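Transferrin binding protein B (Actinobacillus suis, PDB 3PQU) probably binds host transferrin as a lipoprotein of the bacterial outer membrane, capturing the iron carrier as part of a receptor for iron acquisition. Local coordinates at residues Leu164-Lys169 with Thr332-Ile337; Arg50-Leu55 with Thr65-Asp70; Thr340-Thr345 with Gln548-Ser553. All coordinates share one frame; numbering follows the deposited sequence.

Interaction 1 of 3, residues Leu164-Lys169 with Thr332-Ile337; sequences LPKGNK and TTERII
The carboxylate of E334 receives the ammonium of K166 from above its plane: NZ of K166 stands 3.1 Å from OE1 of E334 and 37° out of that plane, forming a salt bridge. The other oxygen of the same group, OE2, is bound by the backbone N of T428. Bends at chi2 and chi3 fold the lysine back across the strand, bringing its CD within 3.7 Å of E334 CB, so that methylene packing accompanies the charge pair.

Beneath this bridge lies a short antiparallel ladder. L164 and E334 form a hydrogen-bonded pair, with E334 N reaching L164 O at 2.8 Å and L164 N reaching E334 O at 3.1 Å. A further bond joins K166 N to T332 O at 3.0 Å. Between them P165 stands opposite T333 as a non-hydrogen-bonded pair whose side chains diverge, and here a residue without an N-H costs the ladder nothing. Further along the strand, I336 sets its CD1 3.9 Å from CG of L164, crossing it at a slant. T333 turns its hydroxyl elsewhere, to E163.

The example illustrates how a two-lobed protein can be joined through main-chain pairing: strand 163-165, from the N-lobe part of the chain, adds to the strand 333-343 that opens the C-lobe handle. The three backbone bonds do not depend on side-chain identity, whereas the salt bridge, with its lysine exposed, is probably weakened by solvent and supplements the ladder rather than carrying it.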
ATOM      1  N   LEU A 164       4.989   1.044  12.668  1.00 24.67           N
ATOM      2  CA  LEU A 164       6.116   1.903  12.297  1.00 34.97           C
ATOM      3  C   LEU A 164       7.123   1.960  13.442  1.00 30.49           C
ATOM      4  O   LEU A 164       6.745   1.878  14.600  1.00 27.56           O
ATOM      5  CB  LEU A 164       5.645   3.323  11.911  1.00 19.19           C
ATOM      6  CG  LEU A 164       4.662   3.493  10.734  1.00 25.85           C
ATOM      7  CD1 LEU A 164       4.252   4.965  10.528  1.00 16.23           C
ATOM      8  CD2 LEU A 164       5.247   2.937   9.443  1.00 22.94           C
ATOM      9  N   PRO A 165       8.416   2.087  13.115  1.00 29.50           N
ATOM     10  CA  PRO A 165       9.414   2.205  14.178  1.00 33.15           C
ATOM     11  C   PRO A 165       9.230   3.497  14.964  1.00 31.24           C
ATOM     12  O   PRO A 165       8.669   4.460  14.450  1.00 31.11           O
ATOM     13  CB  PRO A 165      10.743   2.238  13.416  1.00 28.44           C
ATOM     14  CG  PRO A 165      10.444   1.625  12.058  1.00 24.43           C
ATOM     15  CD  PRO A 165       9.029   2.053  11.774  1.00 32.02           C
ATOM     16  N   LYS A 166       9.681   3.491  16.213  1.00 29.08           N
ATOM     17  CA  LYS A 166       9.711   4.684  17.049  1.00 46.13           C
ATOM     18  C   LYS A 166      11.084   5.335  16.891  1.00 41.73           C
ATOM     19  O   LYS A 166      12.074   4.643  16.651  1.00 38.33           O
ATOM     20  CB  LYS A 166       9.512   4.291  18.516  1.00 35.77           C
ATOM     21  CG  LYS A 166       8.242   3.513  18.792  1.00 49.38           C
ATOM     22  CD  LYS A 166       7.048   4.436  18.845  1.00 69.43           C
ATOM     23  CE  LYS A 166       7.167   5.420  19.996  1.00 81.85           C
ATOM     24  NZ  LYS A 166       6.077   6.435  19.971  1.00 90.64           N
ATOM     25  N   GLY A 167      11.153   6.656  17.033  1.00 36.59           N
ATOM     26  CA  GLY A 167      12.429   7.348  16.956  1.00 43.78           C
ATOM     27  C   GLY A 167      12.455   8.564  16.053  1.00 41.87           C
ATOM     28  O   GLY A 167      11.553   8.768  15.238  1.00 37.16           O
ATOM     29  N   ASN A 168      13.501   9.371  16.201  1.00 33.30           N
ATOM     30  CA  ASN A 168      13.656  10.620  15.455  1.00 30.61           C
ATOM     31  C   ASN A 168      14.514  10.473  14.206  1.00 29.73           C
ATOM     32  O   ASN A 168      14.572  11.386  13.380  1.00 29.50           O
ATOM     33  CB  ASN A 168      14.274  11.710  16.341  1.00 31.88           C
ATOM     34  CG  ASN A 168      13.311  12.225  17.397  1.00 55.25           C
ATOM     35  OD1 ASN A 168      13.663  12.338  18.572  1.00 54.11           O
ATOM     36  ND2 ASN A 168      12.091  12.542  16.983  1.00 49.74           N
ATOM     37  N   LYS A 169      15.211   9.348  14.074  1.00 23.96           N
ATOM     38  CA  LYS A 169      16.037   9.167  12.892  1.00 31.30           C
ATOM     39  C   LYS A 169      16.296   7.708  12.577  1.00 28.67           C
ATOM     40  O   LYS A 169      17.098   7.050  13.237  1.00 36.80           O
ATOM     41  CB  LYS A 169      17.361   9.920  13.041  1.00 39.45           C
ATOM     42  CG  LYS A 169      18.264   9.848  11.815  1.00 36.94           C
ATOM     43  CD  LYS A 169      19.561  10.617  12.041  1.00 50.11           C
ATOM     44  CE  LYS A 169      20.398  10.687  10.772  1.00 70.23           C
ATOM     45  NZ  LYS A 169      21.557  11.612  10.915  1.00 76.29           N
ATOM     46  N   THR A 332      11.766  -1.247  18.228  1.00 48.64           N
ATOM     47  CA  THR A 332      10.475  -1.063  18.862  1.00 44.01           C
ATOM     48  C   THR A 332       9.536  -0.369  17.876  1.00 40.15           C
ATOM     49  O   THR A 332       9.872   0.669  17.311  1.00 34.01           O
ATOM     50  CB  THR A 332      10.621  -0.221  20.136  1.00 50.75           C
ATOM     51  OG1 THR A 332      11.495  -0.901  21.039  1.00 58.78           O
ATOM     52  CG2 THR A 332       9.272  -0.001  20.803  1.00 45.62           C
ATOM     53  N   THR A 333       8.367  -0.960  17.649  1.00 27.62           N
ATOM     54  CA  THR A 333       7.403  -0.371  16.736  1.00 31.78           C
ATOM     55  C   THR A 333       6.106  -0.044  17.448  1.00 38.51           C
ATOM     56  O   THR A 333       5.819  -0.554  18.526  1.00 43.15           O
ATOM     57  CB  THR A 333       7.115  -1.295  15.554  1.00 34.50           C
ATOM     58  OG1 THR A 333       6.592  -2.538  16.032  1.00 43.39           O
ATOM     59  CG2 THR A 333       8.396  -1.564  14.771  1.00 39.55           C
ATOM     60  N   GLU A 334       5.326   0.826  16.833  1.00 45.32           N
ATOM     61  CA  GLU A 334       4.007   1.145  17.336  1.00 44.01           C
ATOM     62  C   GLU A 334       2.996   0.911  16.217  1.00 42.78           C
ATOM     63  O   GLU A 334       3.165   1.396  15.088  1.00 30.06           O
ATOM     64  CB  GLU A 334       3.964   2.588  17.830  1.00 37.65           C
ATOM     65  CG  GLU A 334       2.587   3.049  18.244  1.00 54.47           C
ATOM     66  CD  GLU A 334       2.617   4.356  19.004  1.00 52.61           C
ATOM     67  OE1 GLU A 334       3.581   4.593  19.764  1.00 57.28           O
ATOM     68  OE2 GLU A 334       1.671   5.150  18.848  1.00 42.01           O
ATOM     69  N   ARG A 335       1.956   0.146  16.519  1.00 19.65           N
ATOM     70  CA  ARG A 335       0.982  -0.236  15.505  1.00 29.85           C
ATOM     71  C   ARG A 335       0.131   0.959  15.076  1.00 35.25           C
ATOM     72  O   ARG A 335      -0.324   1.717  15.924  1.00 35.81           O
ATOM     73  CB  ARG A 335       0.096  -1.362  16.026  1.00 32.08           C
ATOM     74  CG  ARG A 335      -0.728  -1.999  14.950  1.00 31.15           C
ATOM     75  CD  ARG A 335      -1.211  -3.385  15.358  1.00 35.38           C
ATOM     76  NE  ARG A 335      -1.836  -4.047  14.215  1.00 41.83           N
ATOM     77  CZ  ARG A 335      -1.203  -4.869  13.383  1.00 41.27           C
ATOM     78  NH1 ARG A 335       0.080  -5.160  13.575  1.00 36.71           N
ATOM     79  NH2 ARG A 335      -1.858  -5.409  12.364  1.00 37.56           N
ATOM     80  N   ILE A 336      -0.059   1.137  13.766  1.00 21.62           N
ATOM     81  CA  ILE A 336      -0.894   2.224  13.253  1.00 23.88           C
ATOM     82  C   ILE A 336      -2.212   1.775  12.629  1.00 32.85           C
ATOM     83  O   ILE A 336      -3.177   2.536  12.588  1.00 31.89           O
ATOM     84  CB  ILE A 336      -0.166   3.095  12.213  1.00 23.20           C
ATOM     85  CG1 ILE A 336       0.414   2.242  11.077  1.00 18.31           C
ATOM     86  CG2 ILE A 336       0.908   3.930  12.875  1.00 27.65           C
ATOM     87  CD1 ILE A 336       0.838   3.089   9.860  1.00 23.87           C
ATOM     88  N   ILE A 337      -2.246   0.541  12.145  1.00 29.18           N
ATOM     89  CA  ILE A 337      -3.373   0.055  11.357  1.00 27.43           C
ATOM     90  C   ILE A 337      -3.776  -1.366  11.730  1.00 31.14           C
ATOM     91  O   ILE A 337      -2.927  -2.216  11.987  1.00 31.53           O
ATOM     92  CB  ILE A 337      -3.020   0.059   9.843  1.00 26.13           C
ATOM     93  CG1 ILE A 337      -2.754   1.480   9.350  1.00 26.95           C
ATOM     94  CG2 ILE A 337      -4.137  -0.564   9.027  1.00 21.72           C
ATOM     95  CD1 ILE A 337      -2.201   1.543   7.879  1.00 27.24           C
TER

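Interaction 2 of 3, residues Arg50-Leu55 with Thr65-Asp70; sequences RRNRAL and TPDTTD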
ATOM      1  N   ARG A  50       9.582   6.792 -26.508  1.00 18.73           N
ATOM      2  CA  ARG A  50      10.316   6.465 -27.740  1.00 14.50           C
ATOM      3  C   ARG A  50       9.745   7.368 -28.816  1.00 19.76           C
ATOM      4  O   ARG A  50       8.535   7.438 -28.966  1.00 18.87           O
ATOM      5  CB  ARG A  50      10.046   5.000 -28.138  1.00 18.00           C
ATOM      6  CG  ARG A  50      10.843   3.938 -27.360  1.00 12.07           C
ATOM      7  CD  ARG A  50      10.037   2.667 -27.111  1.00 20.22           C
ATOM      8  NE  ARG A  50       9.638   1.932 -28.319  1.00 19.94           N
ATOM      9  CZ  ARG A  50      10.419   1.073 -28.968  1.00 35.61           C
ATOM     10  NH1 ARG A  50      11.666   0.841 -28.560  1.00 24.45           N
ATOM     11  NH2 ARG A  50       9.965   0.457 -30.045  1.00 22.96           N
ATOM     12  N   ARG A  51      10.594   8.050 -29.574  1.00 12.94           N
ATOM     13  CA  ARG A  51      10.083   8.965 -30.608  1.00 16.28           C
ATOM     14  C   ARG A  51       9.521   8.199 -31.801  1.00 16.35           C
ATOM     15  O   ARG A  51      10.085   7.195 -32.210  1.00 14.61           O
ATOM     16  CB  ARG A  51      11.168   9.927 -31.088  1.00 16.42           C
ATOM     17  CG  ARG A  51      10.626  11.063 -31.966  1.00 17.05           C
ATOM     18  CD  ARG A  51      11.699  12.098 -32.213  1.00 17.86           C
ATOM     19  NE  ARG A  51      12.851  11.550 -32.933  1.00 22.09           N
ATOM     20  CZ  ARG A  51      12.956  11.551 -34.259  1.00 25.10           C
ATOM     21  NH1 ARG A  51      11.972  12.045 -34.994  1.00 24.72           N
ATOM     22  NH2 ARG A  51      14.028  11.044 -34.851  1.00 36.50           N
ATOM     23  N   ASN A  52       8.392   8.650 -32.338  1.00 22.26           N
ATOM     24  CA  ASN A  52       7.883   8.087 -33.579  1.00 12.62           C
ATOM     25  C   ASN A  52       8.680   8.708 -34.707  1.00 15.67           C
ATOM     26  O   ASN A  52       8.569   9.915 -34.967  1.00 17.96           O
ATOM     27  CB  ASN A  52       6.392   8.404 -33.775  1.00 19.48           C
ATOM     28  CG  ASN A  52       5.820   7.740 -35.023  1.00 22.06           C
ATOM     29  OD1 ASN A  52       6.544   7.047 -35.751  1.00 18.86           O
ATOM     30  ND2 ASN A  52       4.522   7.947 -35.282  1.00 20.71           N
ATOM     31  N   ARG A  53       9.459   7.884 -35.390  1.00 15.63           N
ATOM     32  CA  ARG A  53      10.289   8.348 -36.501  1.00 21.89           C
ATOM     33  C   ARG A  53       9.638   8.265 -37.896  1.00 25.90           C
ATOM     34  O   ARG A  53      10.269   8.612 -38.904  1.00 23.85           O
ATOM     35  CB  ARG A  53      11.630   7.602 -36.450  1.00 18.39           C
ATOM     36  CG  ARG A  53      12.336   7.846 -35.091  1.00 37.48           C
ATOM     37  CD  ARG A  53      13.374   6.787 -34.762  1.00 40.25           C
ATOM     38  NE  ARG A  53      14.345   6.671 -35.840  1.00 47.67           N
ATOM     39  CZ  ARG A  53      15.334   5.787 -35.868  1.00 54.16           C
ATOM     40  NH1 ARG A  53      15.500   4.934 -34.863  1.00 41.19           N
ATOM     41  NH2 ARG A  53      16.155   5.759 -36.909  1.00 36.10           N
ATOM     42  N   ALA A  54       8.378   7.827 -37.952  1.00 21.84           N
ATOM     43  CA  ALA A  54       7.681   7.640 -39.240  1.00 22.15           C
ATOM     44  C   ALA A  54       7.539   8.966 -39.985  1.00 33.39           C
ATOM     45  O   ALA A  54       7.497  10.039 -39.372  1.00 24.84           O
ATOM     46  CB  ALA A  54       6.318   6.995 -39.030  1.00 25.40           C
ATOM     47  N   LEU A  55       7.453   8.887 -41.307  1.00 29.74           N
ATOM     48  CA  LEU A  55       7.378  10.078 -42.148  1.00 29.08           C
ATOM     49  C   LEU A  55       5.947  10.386 -42.608  1.00 28.33           C
ATOM     50  O   LEU A  55       5.697  11.449 -43.179  1.00 31.54           O
ATOM     51  CB  LEU A  55       8.284   9.908 -43.375  1.00 29.91           C
ATOM     52  CG  LEU A  55       9.724   9.481 -43.066  1.00 51.43           C
ATOM     53  CD1 LEU A  55      10.505   9.297 -44.352  1.00 62.23           C
ATOM     54  CD2 LEU A  55      10.407  10.496 -42.166  1.00 50.73           C
ATOM     55  N   THR A  65       6.349  17.656 -40.686  1.00 57.13           N
ATOM     56  CA  THR A  65       7.510  17.542 -39.820  1.00 49.87           C
ATOM     57  C   THR A  65       7.413  16.248 -39.031  1.00 36.96           C
ATOM     58  O   THR A  65       6.469  16.068 -38.260  1.00 36.52           O
ATOM     59  CB  THR A  65       7.539  18.701 -38.802  1.00 63.95           C
ATOM     60  OG1 THR A  65       7.494  19.957 -39.490  1.00 73.62           O
ATOM     61  CG2 THR A  65       8.788  18.628 -37.929  1.00 53.27           C
ATOM     62  N   PRO A  66       8.382  15.343 -39.203  1.00 28.87           N
ATOM     63  CA  PRO A  66       8.392  14.149 -38.353  1.00 39.12           C
ATOM     64  C   PRO A  66       8.311  14.562 -36.881  1.00 25.94           C
ATOM     65  O   PRO A  66       8.744  15.650 -36.549  1.00 28.47           O
ATOM     66  CB  PRO A  66       9.750  13.523 -38.661  1.00 53.67           C
ATOM     67  CG  PRO A  66      10.054  13.967 -40.047  1.00 49.47           C
ATOM     68  CD  PRO A  66       9.502  15.358 -40.158  1.00 46.70           C
ATOM     69  N   ASP A  67       7.734  13.732 -36.023  1.00 27.10           N
ATOM     70  CA  ASP A  67       7.583  14.108 -34.629  1.00 19.37           C
ATOM     71  C   ASP A  67       8.921  14.565 -34.049  1.00 29.85           C
ATOM     72  O   ASP A  67       9.973  13.973 -34.331  1.00 28.71           O
ATOM     73  CB  ASP A  67       7.077  12.919 -33.800  1.00 26.54           C
ATOM     74  CG  ASP A  67       5.659  12.537 -34.139  1.00 30.28           C
ATOM     75  OD1 ASP A  67       5.114  13.087 -35.118  1.00 34.37           O
ATOM     76  OD2 ASP A  67       5.091  11.680 -33.431  1.00 31.59           O
ATOM     77  N   THR A  68       8.886  15.622 -33.241  1.00 19.31           N
ATOM     78  CA  THR A  68      10.083  16.068 -32.526  1.00 19.80           C
ATOM     79  C   THR A  68      10.051  15.702 -31.049  1.00 19.48           C
ATOM     80  O   THR A  68      11.016  15.969 -30.339  1.00 21.73           O
ATOM     81  CB  THR A  68      10.242  17.585 -32.580  1.00 23.97           C
ATOM     82  OG1 THR A  68       9.091  18.195 -31.962  1.00 32.73           O
ATOM     83  CG2 THR A  68      10.367  18.062 -34.042  1.00 34.52           C
ATOM     84  N   THR A  69       8.943  15.128 -30.580  1.00 21.75           N
ATOM     85  CA  THR A  69       8.793  14.808 -29.162  1.00 20.91           C
ATOM     86  C   THR A  69       8.057  13.497 -28.896  1.00 24.90           C
ATOM     87  O   THR A  69       7.333  12.990 -29.744  1.00 21.12           O
ATOM     88  CB  THR A  69       7.954  15.878 -28.456  1.00 27.07           C
ATOM     89  OG1 THR A  69       6.613  15.808 -28.950  1.00 27.91           O
ATOM     90  CG2 THR A  69       8.516  17.279 -28.706  1.00 29.13           C
ATOM     91  N   ASP A  70       8.214  12.982 -27.681  1.00 18.15           N
ATOM     92  CA  ASP A  70       7.300  11.979 -27.149  1.00 21.51           C
ATOM     93  C   ASP A  70       7.180  12.250 -25.654  1.00 20.05           C
ATOM     94  O   ASP A  70       8.132  12.053 -24.886  1.00 18.77           O
ATOM     95  CB  ASP A  70       7.771  10.540 -27.415  1.00 17.54           C
ATOM     96  CG  ASP A  70       6.701   9.507 -27.064  1.00 33.02           C
ATOM     97  OD1 ASP A  70       7.014   8.503 -26.385  1.00 31.12           O
ATOM     98  OD2 ASP A  70       5.527   9.713 -27.441  1.00 40.19           O
TER
HETATM   99  O   HOH W   1       6.715   6.114 -27.046  1.00 47.03           O
HETATM  100  O   HOH W   2       6.685  10.662 -31.160  1.00 22.11           O
HETATM  101  O   HOH W   3       6.661  10.890 -36.679  1.00 23.58           O
HETATM  102  O   HOH W   4       3.113  10.103 -33.716  1.00 31.41           O
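R51 reaches over to the chain at D67 and places NH1 almost in line with its carbonyl, 2.9 Å from D67 O, with that oxygen at the edge of the guanidinium and 18° out of its plane. The arginine is extended as far as CD, and a bend at chi3 (62°) swings the head back to this carbonyl; R53 CG lies over one face, and NH2 is held by N199 OD1.

N52 and D67 face each other with less intimacy. CB of N52 lies 3.5 Å from OD2 of D67, and their polar ends meet through a water that accepts from N52 ND2 and donates to D67 OD2. Another water takes the backbone N-H of N52 and donates to both D67 OD2 and T69 O. A third donates to N52 O and A54 O and accepts from D67 N. N52 OD1 receives A54 N at 3.0 Å in an Asx turn, as well as F145 N, while D67 OD1 pairs with K63. At one end D70 presents OD1 to R50 N, 3.1 Å away, on the anti side of the carboxylate; at the other, CD2 of L55 rests 4.1 Å from CG of P66.

Here a surface loop of the N-lobe handle runs against the segment leading into strand 69-70, joined by two direct hydrogen bonds and bridging waters. R51 links its charge to a backbone dipole, and the waters suggest a polar middle, with a small apolar contact at the L55-P66 end.

Interaction 3 of 3, residues Thr340-Thr345 with Gln548-Ser553; sequences TKIDLT and QFHHKS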
ATOM      1  N   THR A 340      -8.033  -6.698   8.748  1.00 34.84           N
ATOM      2  CA  THR A 340      -8.089  -8.155   8.824  1.00 38.23           C
ATOM      3  C   THR A 340      -9.323  -8.701   8.117  1.00 38.32           C
ATOM      4  O   THR A 340     -10.383  -8.071   8.106  1.00 33.54           O
ATOM      5  CB  THR A 340      -8.181  -8.642  10.296  1.00 53.91           C
ATOM      6  OG1 THR A 340      -7.058  -8.167  11.051  1.00 54.30           O
ATOM      7  CG2 THR A 340      -8.220 -10.162  10.356  1.00 55.66           C
ATOM      8  N   LYS A 341      -9.170  -9.877   7.529  1.00 38.55           N
ATOM      9  CA  LYS A 341     -10.277 -10.596   6.930  1.00 51.64           C
ATOM     10  C   LYS A 341     -10.364 -11.947   7.627  1.00 58.27           C
ATOM     11  O   LYS A 341      -9.367 -12.667   7.737  1.00 54.48           O
ATOM     12  CB  LYS A 341     -10.047 -10.789   5.430  1.00 52.87           C
ATOM     13  CG  LYS A 341     -11.235 -11.389   4.680  1.00 45.40           C
ATOM     14  CD  LYS A 341     -10.947 -11.528   3.183  1.00 71.90           C
ATOM     15  CE  LYS A 341      -9.757 -12.450   2.914  1.00 93.30           C
ATOM     16  NZ  LYS A 341      -9.507 -12.662   1.455  1.00101.97           N
ATOM     17  N   ILE A 342     -11.553 -12.278   8.119  1.00 51.29           N
ATOM     18  CA  ILE A 342     -11.793 -13.584   8.714  1.00 52.96           C
ATOM     19  C   ILE A 342     -12.667 -14.442   7.817  1.00 60.54           C
ATOM     20  O   ILE A 342     -13.788 -14.058   7.474  1.00 62.94           O
ATOM     21  CB  ILE A 342     -12.477 -13.462  10.075  1.00 56.38           C
ATOM     22  CG1 ILE A 342     -11.503 -12.886  11.100  1.00 54.86           C
ATOM     23  CG2 ILE A 342     -12.993 -14.825  10.536  1.00 52.35           C
ATOM     24  CD1 ILE A 342     -12.080 -12.791  12.490  1.00 64.03           C
ATOM     25  N   ASP A 343     -12.164 -15.620   7.458  1.00 48.07           N
ATOM     26  CA  ASP A 343     -12.915 -16.504   6.575  1.00 52.33           C
ATOM     27  C   ASP A 343     -14.007 -17.252   7.326  1.00 47.29           C
ATOM     28  O   ASP A 343     -13.762 -17.834   8.383  1.00 40.87           O
ATOM     29  CB  ASP A 343     -12.005 -17.500   5.857  1.00 59.26           C
ATOM     30  CG  ASP A 343     -12.764 -18.334   4.834  1.00 68.71           C
ATOM     31  OD1 ASP A 343     -12.631 -18.059   3.621  1.00 77.35           O
ATOM     32  OD2 ASP A 343     -13.516 -19.245   5.243  1.00 47.92           O
ATOM     33  N   LEU A 344     -15.211 -17.253   6.767  1.00 45.43           N
ATOM     34  CA  LEU A 344     -16.356 -17.833   7.461  1.00 60.55           C
ATOM     35  C   LEU A 344     -16.544 -19.335   7.214  1.00 71.29           C
ATOM     36  O   LEU A 344     -17.593 -19.900   7.545  1.00 56.84           O
ATOM     37  CB  LEU A 344     -17.637 -17.062   7.130  1.00 59.06           C
ATOM     38  CG  LEU A 344     -17.723 -15.659   7.730  1.00 59.58           C
ATOM     39  CD1 LEU A 344     -19.088 -15.041   7.467  1.00 54.56           C
ATOM     40  CD2 LEU A 344     -17.425 -15.711   9.221  1.00 54.93           C
ATOM     41  N   THR A 345     -15.528 -19.977   6.647  1.00 74.59           N
ATOM     42  CA  THR A 345     -15.579 -21.418   6.410  1.00 81.80           C
ATOM     43  C   THR A 345     -14.406 -22.111   7.087  1.00 71.52           C
ATOM     44  O   THR A 345     -14.511 -23.256   7.523  1.00 66.19           O
ATOM     45  CB  THR A 345     -15.555 -21.754   4.911  1.00 85.16           C
ATOM     46  OG1 THR A 345     -16.068 -20.647   4.161  1.00 88.74           O
ATOM     47  CG2 THR A 345     -16.394 -22.996   4.630  1.00 90.04           C
ATOM     48  N   GLN A 548     -11.679  -8.680  16.947  1.00 54.53           N
ATOM     49  CA  GLN A 548     -12.170  -9.867  16.275  1.00 57.57           C
ATOM     50  C   GLN A 548     -11.766 -11.110  17.042  1.00 56.80           C
ATOM     51  O   GLN A 548     -10.835 -11.092  17.853  1.00 47.30           O
ATOM     52  CB  GLN A 548     -11.577  -9.965  14.870  1.00 46.87           C
ATOM     53  CG  GLN A 548     -10.369 -10.890  14.817  1.00 50.46           C
ATOM     54  CD  GLN A 548      -9.138 -10.211  14.274  1.00 78.46           C
ATOM     55  OE1 GLN A 548      -9.220  -9.135  13.678  1.00 80.63           O
ATOM     56  NE2 GLN A 548      -7.984 -10.839  14.474  1.00 80.27           N
ATOM     57  N   PHE A 549     -12.471 -12.199  16.773  1.00 50.16           N
ATOM     58  CA  PHE A 549     -12.028 -13.507  17.216  1.00 57.15           C
ATOM     59  C   PHE A 549     -12.571 -14.577  16.284  1.00 68.12           C
ATOM     60  O   PHE A 549     -13.522 -14.347  15.532  1.00 65.16           O
ATOM     61  CB  PHE A 549     -12.406 -13.766  18.675  1.00 54.16           C
ATOM     62  CG  PHE A 549     -13.875 -13.653  18.961  1.00 68.98           C
ATOM     63  CD1 PHE A 549     -14.705 -14.756  18.841  1.00 73.93           C
ATOM     64  CD2 PHE A 549     -14.424 -12.453  19.383  1.00 76.79           C
ATOM     65  CE1 PHE A 549     -16.064 -14.662  19.124  1.00 72.30           C
ATOM     66  CE2 PHE A 549     -15.782 -12.350  19.663  1.00 79.38           C
ATOM     67  CZ  PHE A 549     -16.603 -13.459  19.534  1.00 70.21           C
ATOM     68  N   HIS A 550     -11.933 -15.736  16.311  1.00 65.19           N
ATOM     69  CA  HIS A 550     -12.330 -16.826  15.442  1.00 77.65           C
ATOM     70  C   HIS A 550     -11.802 -18.132  16.001  1.00 86.88           C
ATOM     71  O   HIS A 550     -10.744 -18.169  16.631  1.00 81.67           O
ATOM     72  CB  HIS A 550     -11.808 -16.600  14.022  1.00 60.55           C
ATOM     73  CG  HIS A 550     -10.326 -16.392  13.947  1.00 61.65           C
ATOM     74  ND1 HIS A 550      -9.311 -17.271  13.775  1.00 70.58           N
ATOM     75  CD2 HIS A 550      -9.746 -15.148  14.046  1.00 67.57           C
ATOM     76  CE1 HIS A 550      -8.144 -16.546  13.781  1.00 71.55           C
ATOM     77  NE2 HIS A 550      -8.432 -15.269  13.941  1.00 73.42           N
ATOM     78  N   HIS A 551     -12.553 -19.203  15.787  1.00 92.15           N
ATOM     79  CA  HIS A 551     -12.107 -20.512  16.224  1.00 87.91           C
ATOM     80  C   HIS A 551     -12.681 -21.613  15.350  1.00 81.40           C
ATOM     81  O   HIS A 551     -13.836 -21.555  14.927  1.00 67.65           O
ATOM     82  CB  HIS A 551     -12.465 -20.747  17.686  1.00105.99           C
ATOM     83  CG  HIS A 551     -11.769 -21.924  18.289  1.00125.02           C
ATOM     84  ND1 HIS A 551     -10.425 -21.915  18.597  1.00127.73           N
ATOM     85  CD2 HIS A 551     -12.227 -23.150  18.640  1.00131.54           C
ATOM     86  CE1 HIS A 551     -10.086 -23.082  19.111  1.00130.43           C
ATOM     87  NE2 HIS A 551     -11.162 -23.850  19.149  1.00134.25           N
ATOM     88  N   LYS A 552     -11.849 -22.609  15.078  1.00 97.24           N
ATOM     89  CA  LYS A 552     -12.236 -23.745  14.262  1.00110.96           C
ATOM     90  C   LYS A 552     -12.104 -25.006  15.100  1.00112.37           C
ATOM     91  O   LYS A 552     -11.018 -25.336  15.574  1.00116.30           O
ATOM     92  CB  LYS A 552     -11.346 -23.833  13.024  1.00116.85           C
ATOM     93  CG  LYS A 552     -11.564 -25.072  12.174  1.00120.06           C
ATOM     94  CD  LYS A 552     -12.603 -24.837  11.092  1.00111.19           C
ATOM     95  CE  LYS A 552     -12.664 -26.015  10.137  1.00107.86           C
ATOM     96  NZ  LYS A 552     -13.516 -25.732   8.949  1.00 97.49           N
ATOM     97  N   SER A 553     -13.226 -25.679  15.324  1.00110.92           N
ATOM     98  CA  SER A 553     -13.252 -26.891  16.133  1.00116.74           C
ATOM     99  C   SER A 553     -14.255 -27.861  15.540  1.00118.41           C
ATOM    100  O   SER A 553     -15.206 -27.451  14.873  1.00 91.58           O
ATOM    101  CB  SER A 553     -13.625 -26.575  17.587  1.00115.65           C
ATOM    102  OG  SER A 553     -13.574 -27.734  18.403  1.00112.74           O
TER
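I342 sets its CD1 against Q548 and H550, 3.5 Å from CG of Q548 and 3.7 Å from CD2 of H550. The methyl approaches the imidazole obliquely, and CG2 of I342 rests on CB of H550. With CG1 anti to the carbonyl carbon (chi1 -70°), the longer branch of the isoleucine is directed toward these two side chains. Beside it T340 crosses Q548 at about a right angle, its methyl CG2 lying 3.6 Å from OE1 of the amide. The third point of touch is polar: K552 NZ donates to T345 O at 3.0 Å, in the carbonyl plane, its chain bent at chi2 so that the tip reaches across.

A second shell sets these groups. T345 is held in an Asx turn, in which D343 OD2 accepts T345 N at 2.6 Å and the hydroxyl OG1 of T345 at 3.1 Å, with Q346 N as a further donor; this probably helps to place the carbonyl that K552 uses. H550 makes a weak bond through ND1 to F347 O. The backbones are fixed by their own sheets, T340 and I342 pairing with L421 and L419, Q548 and F549 with N534 and A560. F549 turns the other way, among I531, V533, V558 and F562.

Strands 340-343 and 548-551 run in roughly the same direction, 29° apart and 8.6 Å between axes, too far for main-chain pairing. The C-lobe handle thus lies against the C-lobe barrel mainly through side chains, with one lysine reaching a main-chain carbonyl. A single isoleucine meets carbon atoms of polar side chains by van der Waals contact, and the one charge-to-carbonyl bond sits at the exposed end, so the contact probably rests on shape more than on a polar network.

How the interactions relate
From the N terminus, interaction 2 comes first, closing a short loop of nine residues within the N-lobe handle region and finishing on strand 69-70, which pairs with barrel strand 170-183. Interaction 1 then opens at 164-169 and closes 162 residues later, bridging the N-lobe part of the chain to the start of the C-lobe handle. Interaction 3 leaves the same strand, 333-343, a few residues on and closes after another 202 residues at barrel strand 544-551. The three loops follow in series, with no nesting or crossing. Interactions 1 and 3 lie 28 Å apart between centres, whereas interaction 2 is on the opposite side of the chain's centre from both.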